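Local atomic coordinates of ThiJ/pfpI family protein (Bacillus anthracis, PDB entry 3EFE), a protein that is of unknown function but belongs to the ThiJ/PfpI (DJ-1) family, whose members include chaperones and proteases and which is related to the class I glutamine amidotransferases. Residues T5-L10 / K42-G47; P169-M174 / S190-N195. All blocks are in the same frame, centred on the assembly; numbering follows the deposited sequence.

Contact 1 (5-10 with 42-47) closes before contact 2 (169-174 with 190-195) opens, so the two follow one another along the chain. Their centres lie 20 Å apart and their nearest atoms about 7 Å, without touching. Contact 1 pairs two parallel strands of the central seven-stranded mixed sheet; contact 2 pairs helix 169-179, which packs on the sheet, with helix 185-197. Helix 18-30 links them: it connects the strands of contact 1 and packs on them, while its residues Trp19, Tyr23 and Leu24 meet the two helical segments of contact 2. Both contacts also touch the second subunit, so the strand pair and the helix pair alike face the partner chain.

Contact 1. Residues T5-L10 / K42-G47; sequences TKKAFL and KVITVG
The Phe9 ring lies against Ile44 and Val46, which stand on the same face of the sheet one strand over. Phe9 and Ile44 run side by side and point the same way, with Phe9 CE1 3.7 Å from Ile44 CD1. Val46 crosses nearer the root of the ring, its CG1 3.7 Å from Phe9 CD1 and as close to Phe9 CB. Phe9 CG stands opposite the carbonyl carbon and beside the backbone N (chi1 -64°), which places the ring where both methyls can reach it obliquely. Ala8, Leu10, Val43 and Thr45 occupy the opposite face of the sheet. There the valine straddles the register: its CG1 reaches Leu10 CB at 3.8 Å, while CG2 leans toward Ala8 CB.

Between these two layers run the parallel-strand bonds, with Ala8, Phe9 and Leu10 level with Val43, Ile44 and Thr45. Ile44 N donates to Ala8 O at 2.9 Å, Leu10 N to Ile44 O at 3.0 Å, and Val46 N to Leu10 O at 2.9 Å. CA-H groups of Val43, Phe9 and Thr45 add weaker contacts to the same three oxygens. A water donates to Lys42 O at 2.5 Å and weakly accepts from Ala8 N, loosely linking the two segments at the start of the pairing.

The pair belongs to the beta-alpha-beta unit 8-11, 18-30, 43-47 of the DJ-1/PfpI fold. Helix 18-30 covers the Val43 face through Ile25 and Leu28, and Leu59 of the second subunit packs on Leu10 and Thr45. Strand 77-80 flanks 8-11, and strand 65-66, whose Ile65 touches Phe9, Ile44 and Val46, continues the sheet beyond 43-47.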
loop_
_atom_site.group_PDB
_atom_site.type_symbol
_atom_site.label_atom_id
_atom_site.label_comp_id
_atom_site.label_asym_id
_atom_site.label_seq_id
_atom_site.Cartn_x
_atom_site.Cartn_y
_atom_site.Cartn_z
ATOM N N THR D 5 8.132 -13.449 -17.554
ATOM C CA THR D 5 8.935 -12.565 -16.660
ATOM C C THR D 5 9.667 -13.324 -15.562
ATOM O O THR D 5 9.058 -14.123 -14.845
ATOM C CB THR D 5 8.012 -11.508 -15.996
ATOM O OG1 THR D 5 7.389 -10.731 -17.033
ATOM C CG2 THR D 5 8.763 -10.612 -14.959
ATOM N N LYS D 6 10.964 -13.045 -15.419
ATOM C CA LYS D 6 11.833 -13.809 -14.518
ATOM C C LYS D 6 12.251 -13.011 -13.284
ATOM O O LYS D 6 12.381 -13.590 -12.209
ATOM C CB LYS D 6 13.048 -14.375 -15.273
ATOM C CG LYS D 6 12.648 -15.525 -16.203
ATOM C CD LYS D 6 13.831 -16.372 -16.746
ATOM C CE LYS D 6 13.430 -17.844 -16.966
ATOM N NZ LYS D 6 13.928 -18.737 -15.817
ATOM N N LYS D 7 12.433 -11.696 -13.398
ATOM C CA LYS D 7 12.716 -10.867 -12.203
ATOM C C LYS D 7 11.773 -9.678 -12.105
ATOM O O LYS D 7 11.201 -9.280 -13.083
ATOM C CB LYS D 7 14.174 -10.432 -12.194
ATOM C CG LYS D 7 15.071 -11.618 -12.568
ATOM C CD LYS D 7 16.465 -11.501 -12.027
ATOM C CE LYS D 7 17.224 -12.805 -12.265
ATOM N NZ LYS D 7 17.342 -13.140 -13.751
ATOM N N ALA D 8 11.552 -9.202 -10.893
ATOM C CA ALA D 8 10.754 -8.039 -10.623
ATOM C C ALA D 8 11.591 -7.157 -9.740
ATOM O O ALA D 8 12.101 -7.584 -8.757
ATOM C CB ALA D 8 9.432 -8.382 -9.966
ATOM N N PHE D 9 11.779 -5.931 -10.195
ATOM C CA PHE D 9 12.525 -4.895 -9.457
ATOM C C PHE D 9 11.610 -3.807 -8.973
ATOM O O PHE D 9 10.749 -3.366 -9.710
ATOM C CB PHE D 9 13.596 -4.287 -10.351
ATOM C CG PHE D 9 14.650 -5.282 -10.753
ATOM C CD1 PHE D 9 15.585 -5.725 -9.826
ATOM C CD2 PHE D 9 14.691 -5.771 -12.021
ATOM C CE1 PHE D 9 16.549 -6.599 -10.156
ATOM C CE2 PHE D 9 15.683 -6.721 -12.390
ATOM C CZ PHE D 9 16.611 -7.120 -11.411
ATOM N N LEU D 10 11.775 -3.387 -7.716
ATOM C CA LEU D 10 11.133 -2.166 -7.276
ATOM C C LEU D 10 12.213 -1.165 -6.965
ATOM O O LEU D 10 13.011 -1.319 -6.029
ATOM C CB LEU D 10 10.272 -2.447 -6.044
ATOM C CG LEU D 10 9.608 -1.240 -5.372
ATOM C CD1 LEU D 10 8.421 -0.701 -6.225
ATOM C CD2 LEU D 10 9.288 -1.528 -3.893
ATOM N N LYS D 42 9.701 -13.044 -7.250
ATOM C CA LYS D 42 10.432 -12.358 -6.160
ATOM C C LYS D 42 10.750 -10.921 -6.554
ATOM O O LYS D 42 11.212 -10.683 -7.663
ATOM C CB LYS D 42 11.713 -13.123 -5.782
ATOM C CG LYS D 42 11.448 -14.472 -5.078
ATOM C CD LYS D 42 10.923 -14.252 -3.597
ATOM C CE LYS D 42 9.443 -14.738 -3.380
ATOM N NZ LYS D 42 9.034 -14.875 -1.916
ATOM N N VAL D 43 10.361 -9.982 -5.685
ATOM C CA VAL D 43 10.583 -8.555 -5.845
ATOM C C VAL D 43 11.937 -8.237 -5.186
ATOM O O VAL D 43 12.145 -8.463 -3.984
ATOM C CB VAL D 43 9.406 -7.723 -5.274
ATOM C CG1 VAL D 43 9.713 -6.120 -5.297
ATOM C CG2 VAL D 43 8.104 -8.074 -6.023
ATOM N N ILE D 44 12.881 -7.798 -6.020
ATOM C CA ILE D 44 14.191 -7.257 -5.567
ATOM C C ILE D 44 14.159 -5.737 -5.472
ATOM O O ILE D 44 13.933 -5.021 -6.469
ATOM C CB ILE D 44 15.361 -7.678 -6.498
ATOM C CG1 ILE D 44 15.318 -9.193 -6.751
ATOM C CG2 ILE D 44 16.738 -7.280 -5.846
ATOM C CD1 ILE D 44 15.761 -9.604 -8.167
ATOM N N THR D 45 14.363 -5.205 -4.290
ATOM C CA THR D 45 14.384 -3.750 -4.165
ATOM C C THR D 45 15.741 -3.193 -4.692
ATOM O O THR D 45 16.794 -3.719 -4.349
ATOM C CB THR D 45 14.027 -3.237 -2.731
ATOM O OG1 THR D 45 14.991 -3.652 -1.800
ATOM C CG2 THR D 45 12.670 -3.729 -2.280
ATOM N N VAL D 46 15.692 -2.180 -5.573
ATOM C CA VAL D 46 16.921 -1.553 -6.082
ATOM C C VAL D 46 16.982 -0.059 -5.771
ATOM O O VAL D 46 16.062 0.655 -6.001
ATOM C CB VAL D 46 17.248 -1.830 -7.571
ATOM C CG1 VAL D 46 16.087 -2.334 -8.398
ATOM C CG2 VAL D 46 17.854 -0.594 -8.186
ATOM N N GLY D 47 18.071 0.368 -5.148
ATOM C CA GLY D 47 18.255 1.730 -4.681
ATOM C C GLY D 47 19.170 2.402 -5.649
ATOM O O GLY D 47 19.811 1.700 -6.483
HETATM O O HOH W 1 12.971 -11.764 -9.020
#

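Contact 2. Residues P169-M174 / S190-N195; sequences PLEFAM and SWYNLN
Two antiparallel helices, 169-179 and 185-197, pack here through a leucine set among Trp191, Tyr192 and Asn195, their short segments at an axis distance of 10.6 Å. Both Leu170 methyls straddle Asn195 CB, CD2 at 3.5 Å; Leu170 CD2 goes on to Trp191 CH2 at 3.6 Å, and CD1 lies more loosely by Tyr192 CE1. Ala173 CB comes to the edge of the indole, 3.9 Å from Trp191 CH2. Met174 folds back along its chain so that SD lies above the face of the Tyr192 ring, a rather distant Met-aromatic contact 5.1 Å from the centroid.

Tyr192 extends with CG anti to the backbone N (chi1 177°), bringing its hydroxyl across to the other helix. Tyr192 OH donates to Glu171 OE2 at 2.5 Å, meeting the oxygen on its anti side, with carboxylate and ring planes 81° apart. Within helix 185-197, Asn195 ND2 lies over one indole face, offset toward the rim, and donates to Trp191 O, which fixes the amide.

Lys196 forms a salt bridge with the same Glu171 OE2. A phenol and an ammonium group sharing one oxygen would probably favour the ionised carboxylate, adding a polar tie to an otherwise largely apolar interface.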
loop_
_atom_site.group_PDB
_atom_site.type_symbol
_atom_site.label_atom_id
_atom_site.label_comp_id
_atom_site.label_asym_id
_atom_site.label_seq_id
_atom_site.Cartn_x
_atom_site.Cartn_y
_atom_site.Cartn_z
ATOM N N PRO D 169 -3.833 2.748 -7.549
ATOM C CA PRO D 169 -2.923 1.593 -7.373
ATOM C C PRO D 169 -3.456 0.184 -7.728
ATOM O O PRO D 169 -2.659 -0.702 -8.104
ATOM C CB PRO D 169 -2.520 1.682 -5.908
ATOM C CG PRO D 169 -3.464 2.612 -5.260
ATOM C CD PRO D 169 -4.171 3.397 -6.266
ATOM N N LEU D 170 -4.764 -0.053 -7.590
ATOM C CA LEU D 170 -5.375 -1.367 -7.926
ATOM C C LEU D 170 -5.388 -1.563 -9.391
ATOM O O LEU D 170 -5.128 -2.691 -9.879
ATOM C CB LEU D 170 -6.838 -1.418 -7.533
ATOM C CG LEU D 170 -7.430 -2.261 -6.410
ATOM C CD1 LEU D 170 -9.004 -2.320 -6.513
ATOM C CD2 LEU D 170 -6.794 -3.666 -6.390
ATOM N N GLU D 171 -5.812 -0.507 -10.103
ATOM C CA GLU D 171 -5.800 -0.490 -11.559
ATOM C C GLU D 171 -4.368 -0.653 -12.120
ATOM O O GLU D 171 -4.155 -1.392 -13.097
ATOM C CB GLU D 171 -6.401 0.845 -12.118
ATOM C CG GLU D 171 -7.860 0.911 -12.059
ATOM C CD GLU D 171 -8.394 1.179 -10.661
ATOM O OE1 GLU D 171 -7.637 1.647 -9.715
ATOM O OE2 GLU D 171 -9.626 0.934 -10.542
ATOM N N PHE D 172 -3.432 0.107 -11.536
ATOM C CA PHE D 172 -2.007 -0.032 -11.807
ATOM C C PHE D 172 -1.569 -1.489 -11.648
ATOM O O PHE D 172 -0.946 -2.048 -12.543
ATOM C CB PHE D 172 -1.218 0.903 -10.910
ATOM C CG PHE D 172 0.315 0.860 -11.094
ATOM C CD1 PHE D 172 0.905 1.189 -12.322
ATOM C CD2 PHE D 172 1.143 0.520 -10.041
ATOM C CE1 PHE D 172 2.271 1.199 -12.453
ATOM C CE2 PHE D 172 2.526 0.481 -10.196
ATOM C CZ PHE D 172 3.090 0.895 -11.376
ATOM N N ALA D 173 -1.913 -2.094 -10.531
ATOM C CA ALA D 173 -1.490 -3.479 -10.175
ATOM C C ALA D 173 -2.114 -4.481 -11.139
ATOM O O ALA D 173 -1.473 -5.406 -11.598
ATOM C CB ALA D 173 -1.872 -3.805 -8.706
ATOM N N MET D 174 -3.371 -4.236 -11.474
ATOM C CA MET D 174 -4.107 -5.049 -12.397
ATOM C C MET D 174 -3.503 -5.070 -13.769
ATOM O O MET D 174 -3.401 -6.113 -14.374
ATOM C CB MET D 174 -5.570 -4.579 -12.452
ATOM C CG MET D 174 -6.527 -5.618 -13.112
ATOM S SD MET D 174 -7.199 -5.005 -14.627
ATOM C CE MET D 174 -5.814 -4.801 -15.677
ATOM N N SER D 190 -11.789 -11.237 -10.911
ATOM C CA SER D 190 -12.388 -11.423 -9.611
ATOM C C SER D 190 -11.549 -10.782 -8.476
ATOM O O SER D 190 -12.115 -10.248 -7.517
ATOM C CB SER D 190 -12.602 -12.924 -9.376
ATOM O OG SER D 190 -11.359 -13.604 -9.450
ATOM N N TRP D 191 -10.220 -10.865 -8.592
ATOM C CA TRP D 191 -9.284 -10.190 -7.691
ATOM C C TRP D 191 -9.525 -8.653 -7.760
ATOM O O TRP D 191 -9.726 -7.987 -6.779
ATOM C CB TRP D 191 -7.833 -10.500 -8.071
ATOM C CG TRP D 191 -6.867 -9.785 -7.238
ATOM C CD1 TRP D 191 -6.460 -10.135 -5.993
ATOM C CD2 TRP D 191 -6.194 -8.548 -7.526
ATOM N NE1 TRP D 191 -5.593 -9.221 -5.489
ATOM C CE2 TRP D 191 -5.381 -8.249 -6.415
ATOM C CE3 TRP D 191 -6.201 -7.663 -8.610
ATOM C CZ2 TRP D 191 -4.579 -7.097 -6.352
ATOM C CZ3 TRP D 191 -5.405 -6.549 -8.552
ATOM C CH2 TRP D 191 -4.603 -6.270 -7.442
ATOM N N TYR D 192 -9.571 -8.129 -8.965
ATOM C CA TYR D 192 -9.823 -6.718 -9.179
ATOM C C TYR D 192 -11.149 -6.346 -8.598
ATOM O O TYR D 192 -11.249 -5.389 -7.865
ATOM C CB TYR D 192 -9.814 -6.352 -10.665
ATOM C CG TYR D 192 -10.149 -4.887 -10.861
ATOM C CD1 TYR D 192 -9.302 -3.893 -10.384
ATOM C CD2 TYR D 192 -11.355 -4.497 -11.451
ATOM C CE1 TYR D 192 -9.627 -2.567 -10.528
ATOM C CE2 TYR D 192 -11.683 -3.156 -11.593
ATOM C CZ TYR D 192 -10.824 -2.212 -11.131
ATOM O OH TYR D 192 -11.140 -0.907 -11.323
ATOM N N ASN D 193 -12.178 -7.098 -8.926
ATOM C CA ASN D 193 -13.544 -6.785 -8.450
ATOM C C ASN D 193 -13.755 -6.890 -6.962
ATOM O O ASN D 193 -14.525 -6.126 -6.416
ATOM C CB ASN D 193 -14.610 -7.631 -9.159
ATOM C CG ASN D 193 -14.847 -7.234 -10.621
ATOM O OD1 ASN D 193 -14.633 -6.110 -11.043
ATOM N ND2 ASN D 193 -15.345 -8.186 -11.385
ATOM N N LEU D 194 -13.104 -7.843 -6.311
ATOM C CA LEU D 194 -13.202 -8.025 -4.846
ATOM C C LEU D 194 -12.607 -6.791 -4.147
ATOM O O LEU D 194 -13.230 -6.178 -3.293
ATOM C CB LEU D 194 -12.468 -9.290 -4.397
ATOM C CG LEU D 194 -12.327 -9.568 -2.902
ATOM C CD1 LEU D 194 -13.690 -9.805 -2.237
ATOM C CD2 LEU D 194 -11.301 -10.703 -2.653
ATOM N N ASN D 195 -11.393 -6.443 -4.536
ATOM C CA ASN D 195 -10.721 -5.320 -3.969
ATOM C C ASN D 195 -11.443 -3.987 -4.224
ATOM O O ASN D 195 -11.520 -3.168 -3.353
ATOM C CB ASN D 195 -9.253 -5.299 -4.457
ATOM C CG ASN D 195 -8.390 -6.320 -3.752
ATOM O OD1 ASN D 195 -7.963 -6.080 -2.643
ATOM N ND2 ASN D 195 -8.137 -7.457 -4.376
#